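Local coordinates for Maltose/maltodextrin transport permease homologue (Bdellovibrio bacteriovorus HD100, PDB 6FFL), which probably binds maltose and maltodextrins, as the solute-binding domain fused to the membrane-spanning subunit of an ABC transporter, and here holds maltotriose, at residues Val3-Arg16 with Gly32-Leu45. Sequence-based numbering, arbitrary orientation. Where two conformers were deposited one is given.
Sequences VRIQIWHQMIYGHR and GITVQATYRETEEL. With GLC (alpha-D-glucopyranose), chain B; GLC (alpha-D-glucopyranose), chain C; SO4 (sulfate ion), chain H.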
loop_
_atom_site.group_PDB
_atom_site.type_symbol
_atom_site.label_atom_id
_atom_site.label_comp_id
_atom_site.label_asym_id
_atom_site.label_seq_id
_atom_site.Cartn_x
_atom_site.Cartn_y
_atom_site.Cartn_z
ATOM N N VAL A 3 -30.145 -13.575 4.609
ATOM C CA VAL A 3 -29.011 -13.827 3.730
ATOM C C VAL A 3 -27.701 -13.452 4.427
ATOM O O VAL A 3 -27.617 -12.436 5.112
ATOM C CB VAL A 3 -29.176 -13.074 2.385
ATOM C CG1 VAL A 3 -29.049 -11.570 2.571
ATOM C CG2 VAL A 3 -28.169 -13.560 1.375
ATOM N N ARG A 4 -26.679 -14.289 4.266
ATOM C CA ARG A 4 -25.363 -14.038 4.844
ATOM C C ARG A 4 -24.364 -13.857 3.714
ATOM O O ARG A 4 -24.213 -14.746 2.869
ATOM C CB ARG A 4 -24.928 -15.183 5.758
ATOM C CG ARG A 4 -23.605 -14.931 6.463
ATOM C CD ARG A 4 -23.431 -15.860 7.653
ATOM N NE ARG A 4 -22.196 -15.600 8.389
ATOM C CZ ARG A 4 -22.028 -14.598 9.246
ATOM N NH1 ARG A 4 -23.017 -13.746 9.478
ATOM N NH2 ARG A 4 -20.868 -14.446 9.874
ATOM N N ILE A 5 -23.686 -12.712 3.696
ATOM C CA ILE A 5 -22.722 -12.396 2.655
ATOM C C ILE A 5 -21.336 -12.269 3.293
ATOM O O ILE A 5 -21.190 -12.174 4.513
ATOM C CB ILE A 5 -23.094 -11.118 1.875
ATOM C CG1 ILE A 5 -23.291 -9.944 2.833
ATOM C CG2 ILE A 5 -24.352 -11.342 1.025
ATOM C CD1 ILE A 5 -23.487 -8.621 2.136
ATOM N N GLN A 6 -20.320 -12.267 2.439
ATOM C CA GLN A 6 -18.924 -12.332 2.849
ATOM C C GLN A 6 -18.125 -11.168 2.280
ATOM O O GLN A 6 -18.327 -10.771 1.131
ATOM C CB GLN A 6 -18.262 -13.622 2.355
ATOM C CG GLN A 6 -18.721 -14.931 2.980
ATOM C CD GLN A 6 -17.699 -16.035 2.724
ATOM O OE1 GLN A 6 -16.805 -16.274 3.542
ATOM N NE2 GLN A 6 -17.801 -16.686 1.570
ATOM N N ILE A 7 -17.187 -10.650 3.067
ATOM C CA ILE A 7 -16.187 -9.715 2.560
ATOM C C ILE A 7 -14.810 -10.244 2.941
ATOM O O ILE A 7 -14.539 -10.487 4.123
ATOM C CB ILE A 7 -16.394 -8.287 3.092
ATOM C CG1 ILE A 7 -15.210 -7.398 2.696
ATOM C CG2 ILE A 7 -16.608 -8.289 4.600
ATOM C CD1 ILE A 7 -15.205 -6.044 3.376
ATOM N N TRP A 8 -13.954 -10.450 1.945
ATOM C CA TRP A 8 -12.545 -10.764 2.183
ATOM C C TRP A 8 -11.748 -9.485 1.972
ATOM O O TRP A 8 -11.915 -8.813 0.950
ATOM C CB TRP A 8 -12.020 -11.851 1.245
ATOM C CG TRP A 8 -12.597 -13.201 1.452
ATOM C CD1 TRP A 8 -13.574 -13.567 2.342
ATOM C CD2 TRP A 8 -12.270 -14.377 0.704
ATOM N NE1 TRP A 8 -13.871 -14.911 2.190
ATOM C CE2 TRP A 8 -13.075 -15.428 1.200
ATOM C CE3 TRP A 8 -11.360 -14.647 -0.326
ATOM C CZ2 TRP A 8 -12.997 -16.728 0.700
ATOM C CZ3 TRP A 8 -11.286 -15.945 -0.826
ATOM C CH2 TRP A 8 -12.103 -16.964 -0.310
ATOM N N HIS A 9 -10.878 -9.157 2.925
ATOM C CA HIS A 9 -10.138 -7.900 2.875
ATOM C C HIS A 9 -8.733 -8.108 3.416
ATOM O O HIS A 9 -8.424 -9.140 4.022
ATOM C CB HIS A 9 -10.850 -6.828 3.689
ATOM C CG HIS A 9 -10.925 -7.168 5.142
ATOM N ND1 HIS A 9 -9.881 -6.929 6.010
ATOM C CD2 HIS A 9 -11.882 -7.796 5.863
ATOM C CE1 HIS A 9 -10.210 -7.362 7.215
ATOM N NE2 HIS A 9 -11.420 -7.889 7.154
ATOM N N GLN A 10 -7.880 -7.096 3.232
ATOM C CA GLN A 10 -6.510 -7.138 3.730
ATOM C C GLN A 10 -6.235 -5.986 4.706
ATOM O O GLN A 10 -5.122 -5.446 4.765
ATOM C CB GLN A 10 -5.500 -7.148 2.571
ATOM C CG GLN A 10 -5.766 -6.165 1.410
ATOM C CD GLN A 10 -5.583 -4.723 1.842
ATOM O OE1 GLN A 10 -6.533 -4.081 2.318
ATOM N NE2 GLN A 10 -4.357 -4.210 1.705
ATOM N N MET A 11 -7.237 -5.625 5.514
ATOM C CA MET A 11 -7.131 -4.480 6.420
ATOM C C MET A 11 -6.312 -4.798 7.665
ATOM O O MET A 11 -6.603 -5.756 8.389
ATOM C CB MET A 11 -8.519 -4.004 6.858
ATOM C CG MET A 11 -9.354 -3.428 5.741
ATOM S SD MET A 11 -10.827 -2.640 6.429
ATOM C CE MET A 11 -11.785 -2.409 4.931
ATOM N N ILE A 12 -5.342 -3.920 7.952
ATOM C CA ILE A 12 -4.541 -3.987 9.160
ATOM C C ILE A 12 -5.419 -3.816 10.406
ATOM O O ILE A 12 -6.540 -3.296 10.350
ATOM C CB ILE A 12 -3.470 -2.887 9.077
ATOM C CG1 ILE A 12 -2.330 -3.116 10.065
ATOM C CG2 ILE A 12 -4.105 -1.511 9.301
ATOM C CD1 ILE A 12 -1.294 -1.998 10.020
ATOM N N TYR A 13 -4.875 -4.240 11.550
ATOM C CA TYR A 13 -5.587 -4.240 12.826
ATOM C C TYR A 13 -6.474 -3.014 13.039
ATOM O O TYR A 13 -7.692 -3.138 13.204
ATOM C CB TYR A 13 -4.582 -4.343 13.970
ATOM C CG TYR A 13 -5.251 -4.370 15.326
ATOM C CD1 TYR A 13 -5.817 -5.538 15.821
ATOM C CD2 TYR A 13 -5.337 -3.215 16.104
ATOM C CE1 TYR A 13 -6.429 -5.559 17.075
ATOM C CE2 TYR A 13 -5.951 -3.228 17.339
ATOM C CZ TYR A 13 -6.496 -4.397 17.819
ATOM O OH TYR A 13 -7.107 -4.400 19.052
ATOM N N GLY A 14 -5.872 -1.822 13.057
ATOM C CA GLY A 14 -6.635 -0.617 13.356
ATOM C C GLY A 14 -7.773 -0.379 12.378
ATOM O O GLY A 14 -8.851 0.086 12.764
ATOM N N HIS A 15 -7.549 -0.693 11.099
ATOM C CA HIS A 15 -8.593 -0.491 10.098
ATOM C C HIS A 15 -9.673 -1.560 10.202
ATOM O O HIS A 15 -10.860 -1.260 10.038
ATOM C CB HIS A 15 -8.000 -0.491 8.681
ATOM C CG HIS A 15 -7.169 0.718 8.371
ATOM N ND1 HIS A 15 -7.174 1.325 7.131
ATOM C CD2 HIS A 15 -6.296 1.421 9.132
ATOM C CE1 HIS A 15 -6.346 2.354 7.148
ATOM N NE2 HIS A 15 -5.798 2.431 8.347
ATOM N N ARG A 16 -9.300 -2.814 10.481
ATOM C CA ARG A 16 -10.362 -3.807 10.597
ATOM C C ARG A 16 -11.150 -3.651 11.894
ATOM O O ARG A 16 -12.306 -4.079 11.948
ATOM C CB ARG A 16 -9.805 -5.226 10.442
ATOM C CG ARG A 16 -8.933 -5.724 11.542
ATOM C CD ARG A 16 -8.701 -7.237 11.373
ATOM N NE ARG A 16 -7.651 -7.716 12.270
ATOM C CZ ARG A 16 -6.365 -7.788 11.941
ATOM N NH1 ARG A 16 -5.960 -7.423 10.726
ATOM N NH2 ARG A 16 -5.477 -8.227 12.832
ATOM N N GLY A 32 -32.096 -9.084 8.356
ATOM C CA GLY A 32 -32.097 -10.013 7.259
ATOM C C GLY A 32 -30.754 -10.186 6.587
ATOM O O GLY A 32 -30.566 -11.170 5.863
ATOM N N ILE A 33 -29.814 -9.268 6.803
ATOM C CA ILE A 33 -28.480 -9.369 6.224
ATOM C C ILE A 33 -27.466 -9.453 7.354
ATOM O O ILE A 33 -27.456 -8.601 8.250
ATOM C CB ILE A 33 -28.150 -8.180 5.299
ATOM C CG1 ILE A 33 -29.232 -7.976 4.240
ATOM C CG2 ILE A 33 -26.783 -8.384 4.646
ATOM C CD1 ILE A 33 -28.960 -6.782 3.346
ATOM N N THR A 34 -26.622 -10.480 7.313
ATOM C CA THR A 34 -25.444 -10.546 8.164
ATOM C C THR A 34 -24.209 -10.701 7.288
ATOM O O THR A 34 -24.294 -11.114 6.128
ATOM C CB THR A 34 -25.534 -11.696 9.171
ATOM O OG1 THR A 34 -25.503 -12.952 8.479
ATOM C CG2 THR A 34 -26.809 -11.582 9.992
ATOM N N VAL A 35 -23.051 -10.357 7.850
ATOM C CA VAL A 35 -21.815 -10.261 7.084
ATOM C C VAL A 35 -20.717 -11.036 7.796
ATOM O O VAL A 35 -20.487 -10.833 8.992
ATOM C CB VAL A 35 -21.380 -8.797 6.889
ATOM C CG1 VAL A 35 -20.121 -8.726 6.010
ATOM C CG2 VAL A 35 -22.525 -7.974 6.308
ATOM N N GLN A 36 -20.031 -11.901 7.058
ATOM C CA GLN A 36 -18.834 -12.576 7.544
ATOM C C GLN A 36 -17.606 -11.931 6.911
ATOM O O GLN A 36 -17.450 -11.949 5.685
ATOM C CB GLN A 36 -18.881 -14.067 7.214
ATOM C CG GLN A 36 -17.563 -14.790 7.450
ATOM C CD GLN A 36 -17.248 -14.970 8.922
ATOM O OE1 GLN A 36 -18.043 -15.542 9.670
ATOM N NE2 GLN A 36 -16.076 -14.496 9.345
ATOM N N ALA A 37 -16.724 -11.375 7.741
ATOM C CA ALA A 37 -15.504 -10.753 7.249
ATOM C C ALA A 37 -14.315 -11.671 7.490
ATOM O O ALA A 37 -14.220 -12.323 8.533
ATOM C CB ALA A 37 -15.256 -9.402 7.932
ATOM N N THR A 38 -13.413 -11.721 6.521
ATOM C CA THR A 38 -12.224 -12.557 6.610
ATOM C C THR A 38 -11.018 -11.735 6.200
ATOM O O THR A 38 -11.018 -11.140 5.119
ATOM C CB THR A 38 -12.332 -13.794 5.708
ATOM O OG1 THR A 38 -13.398 -14.630 6.161
ATOM C CG2 THR A 38 -11.027 -14.591 5.722
ATOM N N TYR A 39 -9.994 -11.713 7.059
ATOM C CA TYR A 39 -8.738 -11.039 6.766
ATOM C C TYR A 39 -7.784 -11.987 6.053
ATOM O O TYR A 39 -7.559 -13.112 6.514
ATOM C CB TYR A 39 -8.067 -10.540 8.051
ATOM C CG TYR A 39 -6.647 -10.061 7.794
ATOM C CD1 TYR A 39 -6.409 -8.786 7.299
ATOM C CD2 TYR A 39 -5.547 -10.895 8.020
ATOM C CE1 TYR A 39 -5.127 -8.346 7.032
ATOM C CE2 TYR A 39 -4.253 -10.453 7.759
ATOM C CZ TYR A 39 -4.058 -9.180 7.275
ATOM O OH TYR A 39 -2.787 -8.734 7.014
ATOM N N ARG A 40 -7.191 -11.517 4.961
ATOM C CA ARG A 40 -6.057 -12.192 4.347
ATOM C C ARG A 40 -5.025 -11.148 3.972
ATOM O O ARG A 40 -5.379 -10.088 3.452
ATOM C CB ARG A 40 -6.455 -12.978 3.094
ATOM C CG ARG A 40 -7.625 -13.911 3.305
ATOM C CD ARG A 40 -7.246 -15.323 2.966
ATOM N NE ARG A 40 -8.180 -16.279 3.554
ATOM C CZ ARG A 40 -9.135 -16.905 2.875
ATOM N NH1 ARG A 40 -9.284 -16.682 1.577
ATOM N NH2 ARG A 40 -9.941 -17.756 3.494
ATOM N N GLU A 41 -3.754 -11.451 4.232
ATOM C CA GLU A 41 -2.694 -10.534 3.848
ATOM C C GLU A 41 -2.757 -10.301 2.346
ATOM O O GLU A 41 -3.160 -11.182 1.585
ATOM C CB GLU A 41 -1.326 -11.095 4.251
ATOM C CG GLU A 41 -0.209 -10.043 4.221
ATOM C CD GLU A 41 0.405 -9.824 2.839
ATOM O OE1 GLU A 41 0.962 -8.717 2.604
ATOM O OE2 GLU A 41 0.340 -10.753 1.998
ATOM N N THR A 42 -2.362 -9.088 1.931
ATOM C CA THR A 42 -2.531 -8.602 0.560
ATOM C C THR A 42 -2.229 -9.635 -0.528
ATOM O O THR A 42 -3.051 -9.853 -1.426
ATOM C CB THR A 42 -1.649 -7.363 0.362
ATOM O OG1 THR A 42 -2.196 -6.283 1.126
ATOM C CG2 THR A 42 -1.585 -6.958 -1.116
ATOM N N GLU A 43 -1.053 -10.271 -0.471
ATOM C CA GLU A 43 -0.701 -11.261 -1.492
ATOM C C GLU A 43 -1.653 -12.449 -1.464
ATOM O O GLU A 43 -2.139 -12.900 -2.509
ATOM C CB GLU A 43 0.749 -11.720 -1.298
ATOM C CG GLU A 43 1.720 -10.572 -1.166
ATOM C CD GLU A 43 1.711 -9.681 -2.392
ATOM O OE1 GLU A 43 1.632 -8.449 -2.233
ATOM O OE2 GLU A 43 1.798 -10.218 -3.518
ATOM N N GLU A 44 -1.920 -12.987 -0.270
ATOM C CA GLU A 44 -2.805 -14.146 -0.170
ATOM C C GLU A 44 -4.245 -13.790 -0.514
ATOM O O GLU A 44 -4.987 -14.635 -1.035
ATOM C CB GLU A 44 -2.722 -14.740 1.238
ATOM C CG GLU A 44 -3.627 -15.940 1.478
ATOM C CD GLU A 44 -3.610 -16.398 2.932
ATOM O OE1 GLU A 44 -2.659 -16.040 3.663
ATOM O OE2 GLU A 44 -4.551 -17.114 3.344
ATOM N N LEU A 45 -4.670 -12.560 -0.217
ATOM C CA LEU A 45 -6.008 -12.136 -0.614
ATOM C C LEU A 45 -6.171 -12.199 -2.128
ATOM O O LEU A 45 -7.174 -12.720 -2.641
ATOM C CB LEU A 45 -6.281 -10.722 -0.100
ATOM C CG LEU A 45 -7.613 -10.144 -0.586
ATOM C CD1 LEU A 45 -8.797 -10.763 0.166
ATOM C CD2 LEU A 45 -7.611 -8.661 -0.428
HETATM C C1 GLC B . -1.646 -4.018 6.152
HETATM C C2 GLC B . -2.432 -2.993 5.327
HETATM C C3 GLC B . -2.099 -3.105 3.846
HETATM C C4 GLC B . -0.588 -3.092 3.615
HETATM C C5 GLC B . 0.095 -4.146 4.498
HETATM C C6 GLC B . 1.616 -4.062 4.388
HETATM O O1 GLC B . -2.118 -5.332 5.848
HETATM O O2 GLC B . -3.838 -3.214 5.466
HETATM O O3 GLC B . -2.755 -2.027 3.143
HETATM O O4 GLC B . -0.357 -3.353 2.216
HETATM O O5 GLC B . -0.236 -3.941 5.876
HETATM O O6 GLC B . 2.226 -5.152 5.096
HETATM C C1 GLC C . 1.529 -3.533 -3.312
HETATM C C2 GLC C . 0.560 -4.007 -4.398
HETATM C C3 GLC C . 0.632 -5.534 -4.513
HETATM C C4 GLC C . 2.060 -5.967 -4.794
HETATM C C5 GLC C . 2.999 -5.421 -3.708
HETATM C C6 GLC C . 4.453 -5.670 -4.095
HETATM O O2 GLC C . -0.786 -3.577 -4.112
HETATM O O3 GLC C . -0.213 -5.988 -5.593
HETATM O O4 GLC C . 2.118 -7.402 -4.811
HETATM O O5 GLC C . 2.843 -4.000 -3.629
HETATM O O6 GLC C . 5.354 -5.417 -2.995
HETATM S S SO4 H . -2.326 -7.291 11.728
HETATM O O1 SO4 H . -0.917 -7.663 11.724
HETATM O O2 SO4 H . -3.040 -8.137 10.768
HETATM O O3 SO4 H . -2.477 -5.891 11.346
HETATM O O4 SO4 H . -2.882 -7.463 13.065
HETATM O O HOH W 1 -22.430 -11.570 11.757
HETATM O O HOH W 2 -20.207 -17.299 7.663
HETATM O O HOH W 3 -20.139 -12.608 11.834
HETATM O O HOH W 4 -15.629 -14.004 4.874
#
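Arg4 reaches across to strand 34-39 with its CG anti to the backbone N (chi1 -176°) and its chain extended, a length that lets one guanidinium serve two acceptors. Arg4 NH1 donates to Thr34 OG1 at 2.8 Å, close to the guanidinium plane, while Arg4 NH2 donates to Gln36 OE1 at 3.0 Å from above that amide's carbonyl plane; a water accepts from Arg4 NE. The backbones pair in parallel, from Val3 N to Gly32 O through to Arg40 N to His9 O at 2.8 Å. One water donates to Gln6 OE1 and Gln36 O and accepts from Thr38 OG1. Ile5, Ile7, Val35 and Ala37, aliphatics needing no polar partner, pack together, Ile7 CG2 lying 3.8 Å from Ala37 CB; His9 and Tyr39 continue this face toward the sugar.

Trp8 offers its six-membered ring to Arg40, whose CZ sits 4.2 Å from the centroid in a cation-pi contact; the planes are 62° apart, NH1 nearest the ring. Arg40 NH1 also hydrogen-bonds Ser48 OG. His9 ND1 accepts from Met11 N in the ring plane, holding the imidazole. Gln10 NE2 donates to Thr42 OG1 at 3.0 Å and weakly to O3 of the chain B glucose, whose O2 donates to Gln10 O at 2.7 Å. Arg16 makes a cation-pi contact over the Tyr39 face, donating to Met11 O and a sulfate, probably from the crystallisation liquor.

The strands belong to a right-handed beta-alpha-beta unit whose helix 13-29 meets His9 through Leu19 and Ile33 through Phe26. Strand 61-65 pairs with the other edge of strand 4-9, and helix 281-294 packs on Val3, Ile5 and Ile33.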